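Local coordinates for sulfate adenylyltransferase (Allochromatium vinosum, PDB 4DNX), which catalyses the reaction of sulfate with ATP to give adenosine 5'-phosphosulfate and diphosphate, at residues R329-A334 with M344-P349; Y335-G340 with D355-S360. One frame throughout, in Å; residues are numbered along the deposited sequence.

Both contacts are built on strand 333-336, the middle member of a three-stranded antiparallel sheet lying outside the parallel five-stranded sheet of the ATP-sulfurylase region. Contact 1 joins the start of this strand, and the link leading to it from strand 326-329, to the end of strand 341-344 and the turn after it; contact 2 joins its far end to strand 356-357. The segments alternate along the chain: 329-334, 335-340, 344-349, 355-360. The centres of the two contacts are about 11 Å apart, and Ala334 of contact 1 packs against contact 2, its CB 3.7 Å from Phe356 CD1. Together they knit a small sheet on the periphery of the chain from residues close in sequence.

Contact 1: R329-A334 with M344-P349; sequences RADNTA and MMRDAP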
ATOM      1  N   ARG A 329     -20.531  19.387   9.795  1.00 18.93           N
ATOM      2  CA  ARG A 329     -20.020  20.496  10.609  1.00 20.16           C
ATOM      3  C   ARG A 329     -19.977  20.050  12.062  1.00 20.66           C
ATOM      4  O   ARG A 329     -21.026  19.904  12.697  1.00 22.09           O
ATOM      5  CB  ARG A 329     -20.919  21.727  10.446  1.00 21.95           C
ATOM      6  CG  ARG A 329     -20.791  22.370   9.086  1.00 23.21           C
ATOM      7  CD  ARG A 329     -21.766  23.558   8.914  1.00 28.61           C
ATOM      8  NE  ARG A 329     -21.500  24.214   7.631  1.00 32.55           N
ATOM      9  CZ  ARG A 329     -21.923  25.434   7.302  1.00 36.10           C
ATOM     10  NH1 ARG A 329     -22.665  26.143   8.143  1.00 38.03           N
ATOM     11  NH2 ARG A 329     -21.619  25.929   6.114  1.00 36.37           N
ATOM     12  N   ALA A 330     -18.768  19.805  12.550  1.00 19.33           N
ATOM     13  CA  ALA A 330     -18.546  19.370  13.933  1.00 20.00           C
ATOM     14  C   ALA A 330     -18.291  20.552  14.877  1.00 21.23           C
ATOM     15  O   ALA A 330     -18.093  21.696  14.447  1.00 21.41           O
ATOM     16  CB  ALA A 330     -17.385  18.392  13.980  1.00 18.13           C
ATOM     17  N   ASP A 331     -18.325  20.269  16.178  1.00 22.21           N
ATOM     18  CA  ASP A 331     -18.061  21.266  17.220  1.00 23.98           C
ATOM     19  C   ASP A 331     -17.565  20.489  18.446  1.00 24.30           C
ATOM     20  O   ASP A 331     -17.489  19.242  18.408  1.00 23.30           O
ATOM     21  CB  ASP A 331     -19.339  22.055  17.514  1.00 26.43           C
ATOM     22  CG  ASP A 331     -19.080  23.396  18.194  1.00 29.31           C
ATOM     23  OD1 ASP A 331     -17.994  23.599  18.764  1.00 30.83           O
ATOM     24  OD2 ASP A 331     -19.997  24.244  18.174  1.00 30.67           O
ATOM     25  N   ASN A 332     -17.218  21.215  19.511  1.00 25.73           N
ATOM     26  CA  ASN A 332     -16.688  20.619  20.746  1.00 27.09           C
ATOM     27  C   ASN A 332     -17.627  19.545  21.304  1.00 24.30           C
ATOM     28  O   ASN A 332     -18.856  19.701  21.272  1.00 24.25           O
ATOM     29  CB  ASN A 332     -16.512  21.686  21.825  1.00 31.15           C
ATOM     30  CG  ASN A 332     -15.457  22.751  21.468  1.00 35.03           C
ATOM     31  OD1 ASN A 332     -14.419  22.456  20.876  1.00 38.05           O
ATOM     32  ND2 ASN A 332     -15.721  23.986  21.877  1.00 41.68           N
ATOM     33  N   THR A 333     -17.034  18.474  21.812  1.00 22.93           N
ATOM     34  CA  THR A 333     -17.799  17.383  22.459  1.00 22.62           C
ATOM     35  C   THR A 333     -17.549  17.358  23.958  1.00 22.46           C
ATOM     36  O   THR A 333     -16.603  17.973  24.472  1.00 23.43           O
ATOM     37  CB  THR A 333     -17.390  15.981  21.941  1.00 22.45           C
ATOM     38  OG1 THR A 333     -16.004  15.736  22.249  1.00 24.61           O
ATOM     39  CG2 THR A 333     -17.608  15.812  20.444  1.00 22.05           C
ATOM     40  N   ALA A 334     -18.412  16.641  24.677  1.00 21.59           N
ATOM     41  CA  ALA A 334     -18.265  16.417  26.114  1.00 21.97           C
ATOM     42  C   ALA A 334     -19.026  15.122  26.397  1.00 21.13           C
ATOM     43  O   ALA A 334     -19.794  14.668  25.557  1.00 20.00           O
ATOM     44  CB  ALA A 334     -18.867  17.550  26.919  1.00 23.62           C
ATOM     45  N   MET A 344     -21.934  16.204  20.936  1.00 23.75           N
ATOM     46  CA  MET A 344     -21.610  17.602  20.652  1.00 25.18           C
ATOM     47  C   MET A 344     -22.476  18.481  21.561  1.00 26.94           C
ATOM     48  O   MET A 344     -23.710  18.424  21.550  1.00 26.06           O
ATOM     49  CB  MET A 344     -21.840  17.936  19.174  1.00 25.74           C
ATOM     50  CG  MET A 344     -20.604  17.685  18.342  1.00 26.85           C
ATOM     51  SD  MET A 344     -20.918  17.890  16.578  1.00 28.70           S
ATOM     52  CE  MET A 344     -22.121  16.607  16.219  1.00 33.23           C
ATOM     53  N   MET A 345     -21.817  19.312  22.354  1.00 28.95           N
ATOM     54  CA  MET A 345     -22.511  20.137  23.341  1.00 33.42           C
ATOM     55  C   MET A 345     -23.627  20.994  22.719  1.00 34.96           C
ATOM     56  O   MET A 345     -24.723  21.118  23.280  1.00 34.54           O
ATOM     57  CB  MET A 345     -21.494  20.990  24.089  1.00 35.25           C
ATOM     58  CG  MET A 345     -20.387  20.170  24.766  1.00 36.68           C
ATOM     59  SD  MET A 345     -19.455  21.148  25.964  1.00 41.48           S
ATOM     60  CE  MET A 345     -18.211  21.828  24.892  1.00 38.79           C
ATOM     61  N   ARG A 346     -23.351  21.521  21.526  1.00 36.51           N
ATOM     62  CA  ARG A 346     -24.292  22.369  20.779  1.00 38.35           C
ATOM     63  C   ARG A 346     -25.620  21.657  20.472  1.00 37.00           C
ATOM     64  O   ARG A 346     -26.655  22.303  20.336  1.00 43.45           O
ATOM     65  CB  ARG A 346     -23.624  22.917  19.492  1.00 39.05           C
ATOM     66  CG  ARG A 346     -23.282  21.872  18.445  1.00 43.98           C
ATOM     67  CD  ARG A 346     -23.761  22.249  17.030  1.00 45.12           C
ATOM     68  NE  ARG A 346     -23.886  21.057  16.178  1.00 46.01           N
ATOM     69  CZ  ARG A 346     -23.180  20.823  15.066  1.00 42.58           C
ATOM     70  NH1 ARG A 346     -22.287  21.704  14.625  1.00 39.01           N
ATOM     71  NH2 ARG A 346     -23.378  19.699  14.381  1.00 42.43           N
ATOM     72  N   ASP A 347     -25.590  20.331  20.430  1.00 35.61           N
ATOM     73  CA  ASP A 347     -26.741  19.513  20.058  1.00 38.58           C
ATOM     74  C   ASP A 347     -27.489  18.968  21.268  1.00 44.22           C
ATOM     75  O   ASP A 347     -28.461  18.230  21.117  1.00 46.58           O
ATOM     76  CB  ASP A 347     -26.309  18.379  19.130  1.00 37.80           C
ATOM     77  CG  ASP A 347     -25.925  18.886  17.739  1.00 38.48           C
ATOM     78  OD1 ASP A 347     -26.341  20.016  17.399  1.00 41.21           O
ATOM     79  OD2 ASP A 347     -25.198  18.178  16.998  1.00 41.11           O
ATOM     80  N   ALA A 348     -27.040  19.339  22.461  1.00 47.39           N
ATOM     81  CA  ALA A 348     -27.764  19.019  23.685  1.00 53.86           C
ATOM     82  C   ALA A 348     -28.143  20.325  24.419  1.00 61.66           C
ATOM     83  O   ALA A 348     -27.590  20.634  25.485  1.00 60.98           O
ATOM     84  CB  ALA A 348     -26.927  18.092  24.572  1.00 50.56           C
ATOM     85  N   PRO A 349     -29.073  21.101  23.847  1.00 71.03           N
ATOM     86  CA  PRO A 349     -29.390  22.422  24.406  1.00 74.60           C
ATOM     87  C   PRO A 349     -30.188  22.346  25.714  1.00 73.37           C
ATOM     88  O   PRO A 349     -30.314  23.352  26.421  1.00 75.32           O
ATOM     89  CB  PRO A 349     -30.224  23.092  23.293  1.00 76.72           C
ATOM     90  CG  PRO A 349     -30.210  22.129  22.119  1.00 73.94           C
ATOM     91  CD  PRO A 349     -29.976  20.785  22.725  1.00 75.51           C
TER
HETATM   92  O   HOH W   1     -21.820  24.219  15.729  1.00 37.19           O
HETATM   93  O   HOH W   2     -20.617  21.625  20.595  1.00 23.41           O
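Arg329 meets the turn through its backbone: its O lies at the edge of the Arg346 guanidinium, near the plane of that group, and takes hydrogen bonds from both NH1 and NH2, each 2.9 Å long. The NH2 bond runs almost straight on from the carbonyl, whereas NH1 stands above the carbonyl plane. Arg329's own guanidinium leads away to a salt bridge with Asp315. At Ala330 the methyl points away from 344-349 and packs on Leu211 of helix 206-219, and Met344 SD comes to 3.8 Å from Ala330 CA. This sulfur also lies above one face of the Arg346 guanidinium, offset toward its rim; NE of that group is held by a salt bridge to Asp347. The Asp331 carboxylate, turned 69° from the guanidinium plane, reaches Arg346 NH1 through a water on OD2, while OD1 accepts from Asn332 N and makes a salt bridge to Arg296. Asn332 O accepts from Met345 N at 3.2 Å, in the carbonyl plane, and from a second water bound to Arg346 N. Its CB touches Met345 CE at 3.5 Å, reached because the flexible thioether bends at chi3 (-88°). Thr333 diverges from its partner Met344, CG2 coming only to 4.1 Å from Met344 CG, and packs on Ala207 and Met214 of helix 206-219. Ala334 is small enough for Met345 CG to approach its CB to 3.7 Å. The arrangement is an antiparallel strand pair running into a 3-10 turn at 345-347, whose arginine grips the last carbonyl of strand 326-329, outermost in the parallel Rossmann-like sheet.

Contact 2: Y335-G340 with D355-S360; sequences YSKKLG and DFIQLS
Tyr335 and Ile357 lie side by side and point the same way from one face of the sheet, with Tyr335 CD2 4.0 Å from Ile357 CD1. The methyl meets the ring obliquely, and the anti placement of Tyr335 CG relative to its backbone N (chi1 179°) lays the ring alongside the branched aliphatic chain. Lys337 crosses Ile357 at about a right angle: its CE rests 3.6 Å from Ile357 CG1, and its CG is almost as near to CD1. A long methylene chain suits this edge, since its methylenes pack on the isoleucine while the ammonium continues to a weak hydrogen bond with Asp354 O. Glu377 touches Tyr335 and Phe378 touches Ile357.

On the other face, Phe356 and Ser336 form a non-hydrogen-bonded pair. The Phe356 ring passes Ser336 CA obliquely, presents its edge to Tyr335 O, and meets the ring of His351. Ser336 OG accepts from Leu339 N in an ST motif, its short hydroxyl side chain able to reach the N-H three residues on, and also bonds to His351 NE2.

Lys338 slants across Asp355, its chain bent at chi3 and chi4, which brings NZ within 2.8 Å of Asp355 OD2 in a salt bridge. The ammonium stands above the carboxylate plane, 42° out of it, while Thr352 N also bonds to this oxygen; two donors on one oxygen probably stabilise the negative charge and limit rotation of the carboxylate. Backbone bonds join the strands between the two faces: Tyr335 N to Ile357 O at 3.0 Å, Ile357 N to Tyr335 O at 2.8 Å, and Lys337 N to Asp355 O at 2.9 Å. This is a short antiparallel ladder at the edge of a three-stranded sheet, closed at one end by an ion pair and leading, through Ser360 as N-cap, into helix 361-369.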
ATOM      1  N   TYR A 335     -18.784  14.526  27.558  1.00 21.86           N
ATOM      2  CA  TYR A 335     -19.520  13.364  27.971  1.00 22.17           C
ATOM      3  C   TYR A 335     -20.734  13.892  28.706  1.00 22.80           C
ATOM      4  O   TYR A 335     -20.607  14.659  29.662  1.00 23.51           O
ATOM      5  CB  TYR A 335     -18.698  12.502  28.947  1.00 23.75           C
ATOM      6  CG  TYR A 335     -19.430  11.266  29.438  1.00 24.61           C
ATOM      7  CD1 TYR A 335     -19.461  10.104  28.661  1.00 25.00           C
ATOM      8  CD2 TYR A 335     -20.078  11.259  30.675  1.00 26.36           C
ATOM      9  CE1 TYR A 335     -20.128   8.953  29.108  1.00 26.50           C
ATOM     10  CE2 TYR A 335     -20.755  10.125  31.119  1.00 27.93           C
ATOM     11  CZ  TYR A 335     -20.766   8.979  30.316  1.00 27.36           C
ATOM     12  OH  TYR A 335     -21.426   7.860  30.793  1.00 29.65           O
ATOM     13  N   SER A 336     -21.916  13.482  28.246  1.00 22.22           N
ATOM     14  CA  SER A 336     -23.166  13.807  28.926  1.00 23.45           C
ATOM     15  C   SER A 336     -23.463  12.789  30.018  1.00 24.83           C
ATOM     16  O   SER A 336     -23.620  11.595  29.723  1.00 24.11           O
ATOM     17  CB  SER A 336     -24.355  13.766  27.951  1.00 22.66           C
ATOM     18  OG  SER A 336     -25.569  13.865  28.697  1.00 24.68           O
ATOM     19  N   LYS A 337     -23.571  13.263  31.256  1.00 26.27           N
ATOM     20  CA  LYS A 337     -23.919  12.410  32.371  1.00 29.14           C
ATOM     21  C   LYS A 337     -25.361  11.949  32.213  1.00 30.69           C
ATOM     22  O   LYS A 337     -25.709  10.829  32.615  1.00 30.74           O
ATOM     23  CB  LYS A 337     -23.822  13.186  33.679  1.00 31.43           C
ATOM     24  CG  LYS A 337     -22.394  13.516  34.086  1.00 32.71           C
ATOM     25  CD  LYS A 337     -22.396  14.082  35.484  1.00 36.90           C
ATOM     26  CE  LYS A 337     -21.605  15.366  35.526  1.00 39.19           C
ATOM     27  NZ  LYS A 337     -21.693  15.943  36.879  1.00 43.61           N
ATOM     28  N   LYS A 338     -26.205  12.825  31.659  1.00 32.20           N
ATOM     29  CA  LYS A 338     -27.633  12.519  31.511  1.00 33.88           C
ATOM     30  C   LYS A 338     -27.869  11.425  30.470  1.00 33.43           C
ATOM     31  O   LYS A 338     -28.739  10.571  30.661  1.00 36.10           O
ATOM     32  CB  LYS A 338     -28.434  13.759  31.128  1.00 36.27           C
ATOM     33  CG  LYS A 338     -28.702  14.714  32.265  1.00 41.79           C
ATOM     34  CD  LYS A 338     -29.426  15.960  31.747  1.00 45.29           C
ATOM     35  CE  LYS A 338     -30.580  16.333  32.636  1.00 47.01           C
ATOM     36  NZ  LYS A 338     -30.551  17.777  32.989  1.00 50.24           N
ATOM     37  N   LEU A 339     -27.103  11.455  29.379  1.00 31.76           N
ATOM     38  CA  LEU A 339     -27.290  10.505  28.273  1.00 31.65           C
ATOM     39  C   LEU A 339     -26.358   9.295  28.322  1.00 31.73           C
ATOM     40  O   LEU A 339     -26.595   8.293  27.628  1.00 32.99           O
ATOM     41  CB  LEU A 339     -27.167  11.217  26.907  1.00 31.30           C
ATOM     42  CG  LEU A 339     -28.085  12.447  26.718  1.00 32.43           C
ATOM     43  CD1 LEU A 339     -27.700  13.206  25.442  1.00 31.63           C
ATOM     44  CD2 LEU A 339     -29.584  12.084  26.756  1.00 34.48           C
ATOM     45  N   GLY A 340     -25.281   9.397  29.104  1.00 30.35           N
ATOM     46  CA  GLY A 340     -24.280   8.325  29.183  1.00 30.41           C
ATOM     47  C   GLY A 340     -23.484   8.100  27.923  1.00 30.44           C
ATOM     48  O   GLY A 340     -23.136   6.968  27.581  1.00 30.80           O
ATOM     49  N   ASP A 355     -24.173  19.227  33.534  1.00 38.74           N
ATOM     50  CA  ASP A 355     -24.562  17.923  33.000  1.00 37.14           C
ATOM     51  C   ASP A 355     -23.446  17.308  32.170  1.00 33.57           C
ATOM     52  O   ASP A 355     -23.560  16.158  31.731  1.00 32.07           O
ATOM     53  CB  ASP A 355     -25.850  17.991  32.176  1.00 38.21           C
ATOM     54  CG  ASP A 355     -27.081  18.377  33.010  1.00 42.34           C
ATOM     55  OD1 ASP A 355     -27.121  18.167  34.252  1.00 42.24           O
ATOM     56  OD2 ASP A 355     -28.032  18.898  32.389  1.00 45.88           O
ATOM     57  N   PHE A 356     -22.379  18.072  31.928  1.00 33.05           N
ATOM     58  CA  PHE A 356     -21.255  17.583  31.109  1.00 31.83           C
ATOM     59  C   PHE A 356     -20.018  17.285  31.930  1.00 31.53           C
ATOM     60  O   PHE A 356     -19.766  17.919  32.929  1.00 32.38           O
ATOM     61  CB  PHE A 356     -20.854  18.587  30.002  1.00 32.50           C
ATOM     62  CG  PHE A 356     -21.929  18.844  28.987  1.00 32.92           C
ATOM     63  CD1 PHE A 356     -22.320  17.849  28.086  1.00 31.59           C
ATOM     64  CD2 PHE A 356     -22.553  20.090  28.930  1.00 35.53           C
ATOM     65  CE1 PHE A 356     -23.328  18.087  27.150  1.00 31.76           C
ATOM     66  CE2 PHE A 356     -23.566  20.346  27.997  1.00 35.93           C
ATOM     67  CZ  PHE A 356     -23.950  19.336  27.101  1.00 33.15           C
ATOM     68  N   ILE A 357     -19.227  16.318  31.479  1.00 31.61           N
ATOM     69  CA  ILE A 357     -17.888  16.152  32.018  1.00 31.94           C
ATOM     70  C   ILE A 357     -16.971  16.356  30.820  1.00 30.70           C
ATOM     71  O   ILE A 357     -17.220  15.846  29.712  1.00 27.25           O
ATOM     72  CB  ILE A 357     -17.649  14.750  32.631  1.00 33.94           C
ATOM     73  CG1 ILE A 357     -18.681  14.420  33.712  1.00 36.86           C
ATOM     74  CG2 ILE A 357     -16.257  14.660  33.237  1.00 35.27           C
ATOM     75  CD1 ILE A 357     -18.724  12.920  34.004  1.00 37.34           C
ATOM     76  N   GLN A 358     -15.918  17.129  31.053  1.00 31.53           N
ATOM     77  CA  GLN A 358     -14.990  17.464  30.003  1.00 31.59           C
ATOM     78  C   GLN A 358     -13.573  17.092  30.399  1.00 30.02           C
ATOM     79  O   GLN A 358     -13.191  17.224  31.568  1.00 29.18           O
ATOM     80  CB  GLN A 358     -15.064  18.956  29.715  1.00 37.76           C
ATOM     81  CG  GLN A 358     -15.601  19.283  28.318  1.00 41.43           C
ATOM     82  CD  GLN A 358     -16.336  20.605  28.317  1.00 45.65           C
ATOM     83  OE1 GLN A 358     -17.151  20.875  29.192  1.00 47.07           O
ATOM     84  NE2 GLN A 358     -16.038  21.440  27.338  1.00 49.42           N
ATOM     85  N   LEU A 359     -12.811  16.625  29.418  1.00 28.29           N
ATOM     86  CA  LEU A 359     -11.404  16.282  29.638  1.00 28.83           C
ATOM     87  C   LEU A 359     -10.673  16.470  28.325  1.00 26.65           C
ATOM     88  O   LEU A 359     -10.974  15.827  27.334  1.00 26.11           O
ATOM     89  CB  LEU A 359     -11.237  14.836  30.125  1.00 29.62           C
ATOM     90  CG  LEU A 359      -9.883  14.435  30.731  1.00 29.56           C
ATOM     91  CD1 LEU A 359      -9.563  15.196  32.031  1.00 29.27           C
ATOM     92  CD2 LEU A 359      -9.876  12.905  30.967  1.00 29.86           C
ATOM     93  N   SER A 360      -9.707  17.370  28.312  1.00 26.16           N
ATOM     94  CA  SER A 360      -9.087  17.716  27.063  1.00 25.53           C
ATOM     95  C   SER A 360      -8.144  16.621  26.557  1.00 24.07           C
ATOM     96  O   SER A 360      -7.678  15.773  27.341  1.00 24.90           O
ATOM     97  CB  SER A 360      -8.345  19.042  27.211  1.00 26.14           C
ATOM     98  OG  SER A 360      -7.279  18.909  28.132  1.00 27.33           O
TER